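Tungsten formylmethanofuran dehydrogenase subunit E (Syntrophus aciditrophicus, PDB 3D00) binds zinc through a C-terminal treble-clef finger and is probably linked to formylmethanofuran dehydrogenase chemistry, though its precise role is not established. Local coordinates at residues 49-54 and 74-79; 165-170 and 178-183. All coordinates share one frame; numbering follows the deposited sequence.

Contact 1 of 2, residues 49-54 and 74-79; sequences LYDAIC and NGWLTV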
ATOM      1  N   LEU A  49       0.673  -1.677 -20.576  1.00 47.91           N
ATOM      2  CA  LEU A  49      -0.005  -1.486 -19.279  1.00 47.00           C
ATOM      3  C   LEU A  49       0.298  -2.662 -18.353  1.00 45.50           C
ATOM      4  O   LEU A  49      -0.046  -3.828 -18.643  1.00 44.91           O
ATOM      5  CB  LEU A  49      -1.542  -1.345 -19.449  1.00 47.24           C
ATOM      6  N   TYR A  50       0.927  -2.352 -17.224  1.00 42.68           N
ATOM      7  CA  TYR A  50       1.447  -3.382 -16.362  1.00 39.48           C
ATOM      8  C   TYR A  50       0.882  -3.259 -14.957  1.00 39.39           C
ATOM      9  O   TYR A  50       0.614  -2.162 -14.483  1.00 39.37           O
ATOM     10  CB  TYR A  50       2.993  -3.343 -16.387  1.00 37.71           C
ATOM     11  CG  TYR A  50       3.680  -2.066 -15.891  1.00 36.41           C
ATOM     12  CD1 TYR A  50       3.857  -1.844 -14.550  1.00 37.14           C
ATOM     13  CD2 TYR A  50       4.187  -1.119 -16.772  1.00 35.95           C
ATOM     14  CE1 TYR A  50       4.468  -0.721 -14.079  1.00 36.38           C
ATOM     15  CE2 TYR A  50       4.832   0.012 -16.310  1.00 35.93           C
ATOM     16  CZ  TYR A  50       4.954   0.199 -14.945  1.00 36.60           C
ATOM     17  OH  TYR A  50       5.586   1.295 -14.404  1.00 36.98           O
ATOM     18  N   ASP A  51       0.690  -4.400 -14.310  1.00 39.03           N
ATOM     19  CA  ASP A  51       0.492  -4.441 -12.874  1.00 38.61           C
ATOM     20  C   ASP A  51       1.792  -4.781 -12.126  1.00 35.92           C
ATOM     21  O   ASP A  51       2.775  -5.157 -12.713  1.00 34.56           O
ATOM     22  CB  ASP A  51      -0.652  -5.418 -12.515  1.00 40.03           C
ATOM     23  CG  ASP A  51      -2.067  -4.796 -12.705  1.00 41.80           C
ATOM     24  OD1 ASP A  51      -2.192  -3.685 -13.258  1.00 40.66           O
ATOM     25  OD2 ASP A  51      -3.056  -5.438 -12.275  1.00 43.83           O
ATOM     26  N   ALA A  52       1.800  -4.646 -10.814  1.00 35.64           N
ATOM     27  CA  ALA A  52       3.025  -4.925 -10.040  1.00 35.43           C
ATOM     28  C   ALA A  52       2.748  -5.892  -8.889  1.00 35.46           C
ATOM     29  O   ALA A  52       1.663  -5.917  -8.375  1.00 34.30           O
ATOM     30  CB  ALA A  52       3.599  -3.616  -9.536  1.00 35.97           C
ATOM     31  N   ILE A  53       3.734  -6.695  -8.517  1.00 37.94           N
ATOM     32  CA  ILE A  53       3.689  -7.536  -7.318  1.00 39.72           C
ATOM     33  C   ILE A  53       4.962  -7.334  -6.522  1.00 40.86           C
ATOM     34  O   ILE A  53       6.056  -7.447  -7.090  1.00 40.07           O
ATOM     35  CB  ILE A  53       3.603  -9.056  -7.648  1.00 41.91           C
ATOM     36  CG1 ILE A  53       2.208  -9.469  -8.062  1.00 42.74           C
ATOM     37  CG2 ILE A  53       3.948  -9.914  -6.425  1.00 43.04           C
ATOM     38  CD1 ILE A  53       2.269 -10.414  -9.154  1.00 43.91           C
ATOM     39  N   CYS A  54       4.838  -6.987  -5.233  1.00 39.08           N
ATOM     40  CA  CYS A  54       5.979  -7.008  -4.302  1.00 39.32           C
ATOM     41  C   CYS A  54       5.857  -8.201  -3.400  1.00 38.41           C
ATOM     42  O   CYS A  54       4.782  -8.445  -2.912  1.00 40.35           O
ATOM     43  CB  CYS A  54       5.994  -5.790  -3.400  1.00 39.76           C
ATOM     44  SG  CYS A  54       6.377  -4.337  -4.296  1.00 45.74           S
ATOM     45  N   ASN A  74      -5.337   1.400  -5.821  1.00 40.26           N
ATOM     46  CA  ASN A  74      -6.013   1.164  -7.142  1.00 38.77           C
ATOM     47  C   ASN A  74      -5.980  -0.299  -7.566  1.00 38.46           C
ATOM     48  O   ASN A  74      -6.542  -0.711  -8.600  1.00 36.90           O
ATOM     49  CB  ASN A  74      -5.492   2.084  -8.262  1.00 38.18           C
ATOM     50  CG  ASN A  74      -4.056   1.848  -8.629  1.00 38.12           C
ATOM     51  OD1 ASN A  74      -3.469   0.818  -8.317  1.00 39.02           O
ATOM     52  ND2 ASN A  74      -3.474   2.817  -9.300  1.00 39.36           N
ATOM     53  N   GLY A  75      -5.321  -1.077  -6.734  1.00 38.83           N
ATOM     54  CA  GLY A  75      -5.261  -2.508  -6.870  1.00 38.87           C
ATOM     55  C   GLY A  75      -4.297  -2.990  -7.915  1.00 38.66           C
ATOM     56  O   GLY A  75      -4.209  -4.186  -8.135  1.00 38.26           O
ATOM     57  N   TRP A  76      -3.587  -2.086  -8.579  1.00 39.55           N
ATOM     58  CA  TRP A  76      -2.642  -2.513  -9.617  1.00 39.72           C
ATOM     59  C   TRP A  76      -1.364  -3.024  -8.962  1.00 39.89           C
ATOM     60  O   TRP A  76      -0.660  -3.818  -9.555  1.00 40.06           O
ATOM     61  CB  TRP A  76      -2.366  -1.420 -10.639  1.00 41.10           C
ATOM     62  CG  TRP A  76      -3.636  -0.929 -11.369  1.00 41.87           C
ATOM     63  CD1 TRP A  76      -4.853  -1.552 -11.436  1.00 41.81           C
ATOM     64  CD2 TRP A  76      -3.771   0.281 -12.117  1.00 42.48           C
ATOM     65  NE1 TRP A  76      -5.735  -0.798 -12.169  1.00 42.17           N
ATOM     66  CE2 TRP A  76      -5.103   0.337 -12.592  1.00 42.13           C
ATOM     67  CE3 TRP A  76      -2.893   1.325 -12.435  1.00 42.90           C
ATOM     68  CZ2 TRP A  76      -5.583   1.401 -13.367  1.00 43.10           C
ATOM     69  CZ3 TRP A  76      -3.362   2.393 -13.203  1.00 42.37           C
ATOM     70  CH2 TRP A  76      -4.700   2.420 -13.665  1.00 42.88           C
ATOM     71  N   LEU A  77      -1.094  -2.595  -7.715  1.00 40.33           N
ATOM     72  CA  LEU A  77      -0.065  -3.213  -6.874  1.00 38.03           C
ATOM     73  C   LEU A  77      -0.672  -4.211  -5.901  1.00 39.37           C
ATOM     74  O   LEU A  77      -1.572  -3.848  -5.100  1.00 38.23           O
ATOM     75  CB  LEU A  77       0.666  -2.169  -6.061  1.00 37.61           C
ATOM     76  CG  LEU A  77       1.756  -2.608  -5.068  1.00 37.47           C
ATOM     77  CD1 LEU A  77       2.890  -3.449  -5.692  1.00 37.83           C
ATOM     78  CD2 LEU A  77       2.328  -1.427  -4.303  1.00 36.71           C
ATOM     79  N   THR A  78      -0.153  -5.438  -5.964  1.00 40.99           N
ATOM     80  CA  THR A  78      -0.399  -6.493  -4.994  1.00 40.48           C
ATOM     81  C   THR A  78       0.881  -6.698  -4.172  1.00 40.41           C
ATOM     82  O   THR A  78       1.973  -6.715  -4.700  1.00 38.55           O
ATOM     83  CB  THR A  78      -0.837  -7.802  -5.749  1.00 42.41           C
ATOM     84  OG1 THR A  78      -2.137  -7.584  -6.295  1.00 46.02           O
ATOM     85  CG2 THR A  78      -0.937  -9.040  -4.851  1.00 45.01           C
ATOM     86  N   VAL A  79       0.719  -6.868  -2.868  1.00 39.58           N
ATOM     87  CA  VAL A  79       1.795  -7.186  -1.990  1.00 38.82           C
ATOM     88  C   VAL A  79       1.517  -8.588  -1.430  1.00 40.33           C
ATOM     89  O   VAL A  79       0.446  -8.847  -0.865  1.00 38.91           O
ATOM     90  CB  VAL A  79       1.900  -6.153  -0.873  1.00 38.01           C
ATOM     91  CG1 VAL A  79       2.929  -6.588   0.130  1.00 39.63           C
ATOM     92  CG2 VAL A  79       2.252  -4.734  -1.506  1.00 36.37           C
TER
HETATM   93  O   HOH W   1      -0.787  -7.089  -8.946  1.00 33.69           O
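Asp51 and Trp76 meet just ahead of the point where two parallel strands begin to pair, and the aspartate is worth following atom by atom. Its CB rests 3.4 Å from Trp76 O; with CG anti to the carbonyl carbon (chi1 -80°), the two side chains cross at about a right angle, although carboxylate and ring planes are only 21° apart. OD1 then sits 3.5 Å from Trp76 CB and close to CG at the root of the indole, while OD2 stays near Trp76 CA. The charge is answered by Lys92, which forms a salt bridge with OD1 and a cation-pi contact with the indole. Without the carboxylate, as with an alanine here, Lys92 would probably lose its charge partner and the indole a neighbour at its root. Beyond this pair the backbones join: Ala52 N donates to Trp76 O at 2.9 Å, nearly straight at 176°, Thr78 N to Ala52 O, and Cys54 N to Thr78 O. Ala52 O also accepts from a water, 2.8 Å away, which hydrogen-bonds to Thr78 OG1. On the face shared by Ala52, Cys54, Leu77 and Val79, Leu77 CD1 lies 3.9 Å from both Ala52 CB and Cys54 SG, and Val64 of helix 60-67 packs against Ala52, Cys54 and Leu77. The strands running alongside, with helix 60-67 between them in sequence, form a beta-alpha-beta unit of the FmdE alpha+beta core.

Contact 2 of 2, residues 165-170 and 178-183; sequences LCPQCR and GELCLS. With ZN (zinc ion), chain B.
Cys166 and Leu180 mark the closest backbone approach, 5.2 Å between their CA atoms, where a loop following strand 163-165 passes the turn that leads into helix 182-187. Cys181 occupies the N-cap position of that helix. The link between the two backbones runs through sulfur: Cys181 N donates to Cys166 SG at 3.5 Å and 167°, while Gln168 N reaches the same sulfur from within its own loop in a weak bond. With chi1 at 180°, Cys166 SG extends away from its own backbone N and binds the zinc ion at 2.4 Å. Cys169 SG and Cys181 SG bind the ion too, and their sulfurs stand 4.0 Å apart; Cys184 of the helix supplies the fourth ligand. Outside the metal, Leu180 brings CD2 to 3.6 Å from Gln168 CB and 3.8 Å from Pro167 CG, crossing the proline at about a right angle, while CD1 lies near Gln168 OE1. Pro167 CD also rests 3.3 Å from Glu179 O. Tyr173 of strand 172-174 packs on both Cys166 and Cys181, and Leu84 of the second subunit touches Cys181. Four sulfurs around one zinc are consistent with a structural rather than catalytic site, as in other treble-clef fingers, in which N-H donors to Cys166 SG probably temper the negative charge gathered on the thiolates.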
ATOM      1  N   LEU A 165     -26.070  -5.237   4.844  1.00 40.88           N
ATOM      2  CA  LEU A 165     -25.848  -4.546   6.133  1.00 41.32           C
ATOM      3  C   LEU A 165     -25.536  -5.524   7.271  1.00 41.75           C
ATOM      4  O   LEU A 165     -26.329  -6.416   7.571  1.00 41.56           O
ATOM      5  CB  LEU A 165     -27.073  -3.703   6.525  1.00 41.13           C
ATOM      6  CG  LEU A 165     -26.963  -2.739   7.719  1.00 41.42           C
ATOM      7  CD1 LEU A 165     -25.839  -1.745   7.493  1.00 42.47           C
ATOM      8  CD2 LEU A 165     -28.284  -2.010   8.053  1.00 41.07           C
ATOM      9  N   CYS A 166     -24.397  -5.345   7.930  1.00 42.91           N
ATOM     10  CA  CYS A 166     -24.040  -6.236   9.036  1.00 42.88           C
ATOM     11  C   CYS A 166     -24.978  -5.971  10.185  1.00 43.07           C
ATOM     12  O   CYS A 166     -25.092  -4.838  10.618  1.00 42.13           O
ATOM     13  CB  CYS A 166     -22.611  -6.014   9.480  1.00 43.60           C
ATOM     14  SG  CYS A 166     -22.156  -7.089  10.847  1.00 43.82           S
ATOM     15  N   PRO A 167     -25.663  -7.021  10.677  1.00 44.13           N
ATOM     16  CA  PRO A 167     -26.613  -6.804  11.763  1.00 44.92           C
ATOM     17  C   PRO A 167     -25.971  -6.371  13.054  1.00 46.50           C
ATOM     18  O   PRO A 167     -26.632  -5.777  13.887  1.00 46.07           O
ATOM     19  CB  PRO A 167     -27.247  -8.176  11.965  1.00 43.48           C
ATOM     20  CG  PRO A 167     -26.343  -9.141  11.315  1.00 43.32           C
ATOM     21  CD  PRO A 167     -25.616  -8.438  10.250  1.00 43.68           C
ATOM     22  N   GLN A 168     -24.703  -6.719  13.240  1.00 46.86           N
ATOM     23  CA  GLN A 168     -24.051  -6.456  14.493  1.00 48.30           C
ATOM     24  C   GLN A 168     -23.501  -5.032  14.578  1.00 48.44           C
ATOM     25  O   GLN A 168     -23.722  -4.346  15.590  1.00 48.80           O
ATOM     26  CB  GLN A 168     -22.960  -7.494  14.754  1.00 49.49           C
ATOM     27  CG  GLN A 168     -22.491  -7.469  16.173  1.00 50.74           C
ATOM     28  CD  GLN A 168     -21.277  -8.289  16.395  1.00 51.77           C
ATOM     29  OE1 GLN A 168     -21.225  -9.479  16.050  1.00 51.16           O
ATOM     30  NE2 GLN A 168     -20.265  -7.657  16.971  1.00 53.08           N
ATOM     31  N   CYS A 169     -22.815  -4.568  13.530  1.00 47.30           N
ATOM     32  CA  CYS A 169     -22.237  -3.218  13.555  1.00 47.63           C
ATOM     33  C   CYS A 169     -22.956  -2.222  12.670  1.00 47.08           C
ATOM     34  O   CYS A 169     -22.659  -1.031  12.740  1.00 47.89           O
ATOM     35  CB  CYS A 169     -20.759  -3.253  13.169  1.00 47.39           C
ATOM     36  SG  CYS A 169     -20.460  -3.535  11.419  1.00 46.52           S
ATOM     37  N   ARG A 170     -23.887  -2.723  11.856  1.00 46.70           N
ATOM     38  CA  ARG A 170     -24.678  -1.933  10.914  1.00 46.68           C
ATOM     39  C   ARG A 170     -23.824  -1.095  10.004  1.00 46.01           C
ATOM     40  O   ARG A 170     -24.098   0.096   9.786  1.00 46.84           O
ATOM     41  CB  ARG A 170     -25.727  -1.091  11.640  1.00 47.35           C
ATOM     42  CG  ARG A 170     -26.726  -1.932  12.421  1.00 47.36           C
ATOM     43  CD  ARG A 170     -27.851  -1.063  13.039  1.00 48.70           C
ATOM     44  NE  ARG A 170     -28.356   0.023  12.179  1.00 49.32           N
ATOM     45  CZ  ARG A 170     -29.284  -0.108  11.228  1.00 49.54           C
ATOM     46  NH1 ARG A 170     -29.844  -1.287  10.971  1.00 50.93           N
ATOM     47  NH2 ARG A 170     -29.642   0.953  10.515  1.00 49.22           N
ATOM     48  N   GLY A 178     -20.223 -13.445   4.586  1.00 51.22           N
ATOM     49  CA  GLY A 178     -21.010 -14.121   5.613  1.00 51.60           C
ATOM     50  C   GLY A 178     -22.166 -13.333   6.199  1.00 52.40           C
ATOM     51  O   GLY A 178     -22.547 -12.303   5.684  1.00 52.43           O
ATOM     52  N   GLU A 179     -22.712 -13.853   7.298  1.00 54.08           N
ATOM     53  CA  GLU A 179     -23.888 -13.299   7.961  1.00 54.16           C
ATOM     54  C   GLU A 179     -23.515 -12.141   8.869  1.00 53.03           C
ATOM     55  O   GLU A 179     -24.387 -11.421   9.360  1.00 53.37           O
ATOM     56  CB  GLU A 179     -24.591 -14.350   8.814  1.00 55.96           C
ATOM     57  CG  GLU A 179     -24.614 -15.760   8.265  1.00 57.08           C
ATOM     58  CD  GLU A 179     -25.107 -16.730   9.323  1.00 57.91           C
ATOM     59  OE1 GLU A 179     -26.259 -16.555   9.790  1.00 58.73           O
ATOM     60  OE2 GLU A 179     -24.328 -17.632   9.709  1.00 58.28           O
ATOM     61  N   LEU A 180     -22.227 -12.018   9.157  1.00 50.26           N
ATOM     62  CA  LEU A 180     -21.683 -10.795   9.694  1.00 48.91           C
ATOM     63  C   LEU A 180     -20.534 -10.413   8.801  1.00 45.80           C
ATOM     64  O   LEU A 180     -20.087 -11.176   7.946  1.00 45.37           O
ATOM     65  CB  LEU A 180     -21.174 -10.963  11.126  1.00 49.63           C
ATOM     66  CG  LEU A 180     -22.072 -11.524  12.213  1.00 48.95           C
ATOM     67  CD1 LEU A 180     -21.205 -12.045  13.336  1.00 49.03           C
ATOM     68  CD2 LEU A 180     -23.076 -10.487  12.729  1.00 49.72           C
ATOM     69  N   CYS A 181     -20.062  -9.202   8.981  1.00 44.49           N
ATOM     70  CA  CYS A 181     -18.890  -8.765   8.286  1.00 43.48           C
ATOM     71  C   CYS A 181     -17.686  -9.379   8.968  1.00 43.85           C
ATOM     72  O   CYS A 181     -17.758  -9.917  10.094  1.00 45.73           O
ATOM     73  CB  CYS A 181     -18.778  -7.253   8.290  1.00 42.29           C
ATOM     74  SG  CYS A 181     -18.350  -6.614   9.878  1.00 43.28           S
ATOM     75  N   LEU A 182     -16.576  -9.300   8.250  1.00 44.33           N
ATOM     76  CA  LEU A 182     -15.348  -9.971   8.644  1.00 42.60           C
ATOM     77  C   LEU A 182     -14.805  -9.366   9.927  1.00 42.89           C
ATOM     78  O   LEU A 182     -14.139 -10.035  10.686  1.00 41.42           O
ATOM     79  CB  LEU A 182     -14.331  -9.919   7.515  1.00 41.95           C
ATOM     80  CG  LEU A 182     -14.589 -10.836   6.296  1.00 41.58           C
ATOM     81  CD1 LEU A 182     -13.608 -10.596   5.147  1.00 40.73           C
ATOM     82  CD2 LEU A 182     -14.592 -12.348   6.691  1.00 41.35           C
ATOM     83  N   SER A 183     -15.120  -8.099  10.193  1.00 43.36           N
ATOM     84  CA  SER A 183     -14.711  -7.485  11.444  1.00 43.72           C
ATOM     85  C   SER A 183     -15.469  -8.138  12.593  1.00 45.76           C
ATOM     86  O   SER A 183     -14.867  -8.627  13.555  1.00 45.40           O
ATOM     87  CB  SER A 183     -14.921  -5.962  11.428  1.00 43.12           C
ATOM     88  OG  SER A 183     -14.491  -5.389  12.649  1.00 43.25           O
TER
HETATM   89 ZN    ZN B 200     -20.114  -5.983  11.364  1.00 38.46          ZN

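In the fold
Contact 1 closes before contact 2 opens, so the two come in series along the chain. The first joins strand 77-79, at one edge of the mixed sheet within this chain, to strand 50-54 in the FmdE core, its centre about 8 Å from the centre of the chain. The second has its centre about 32 Å from that of the chain, in the C-terminal treble-clef finger, where zinc joins the two segments. The centres of the contacts are about 29 Å apart and their nearest atoms about 15 Å, so they do not touch. Both nevertheless meet the second subunit, consistent with a dimer in which the core and the auxiliary finger each contribute to the interface.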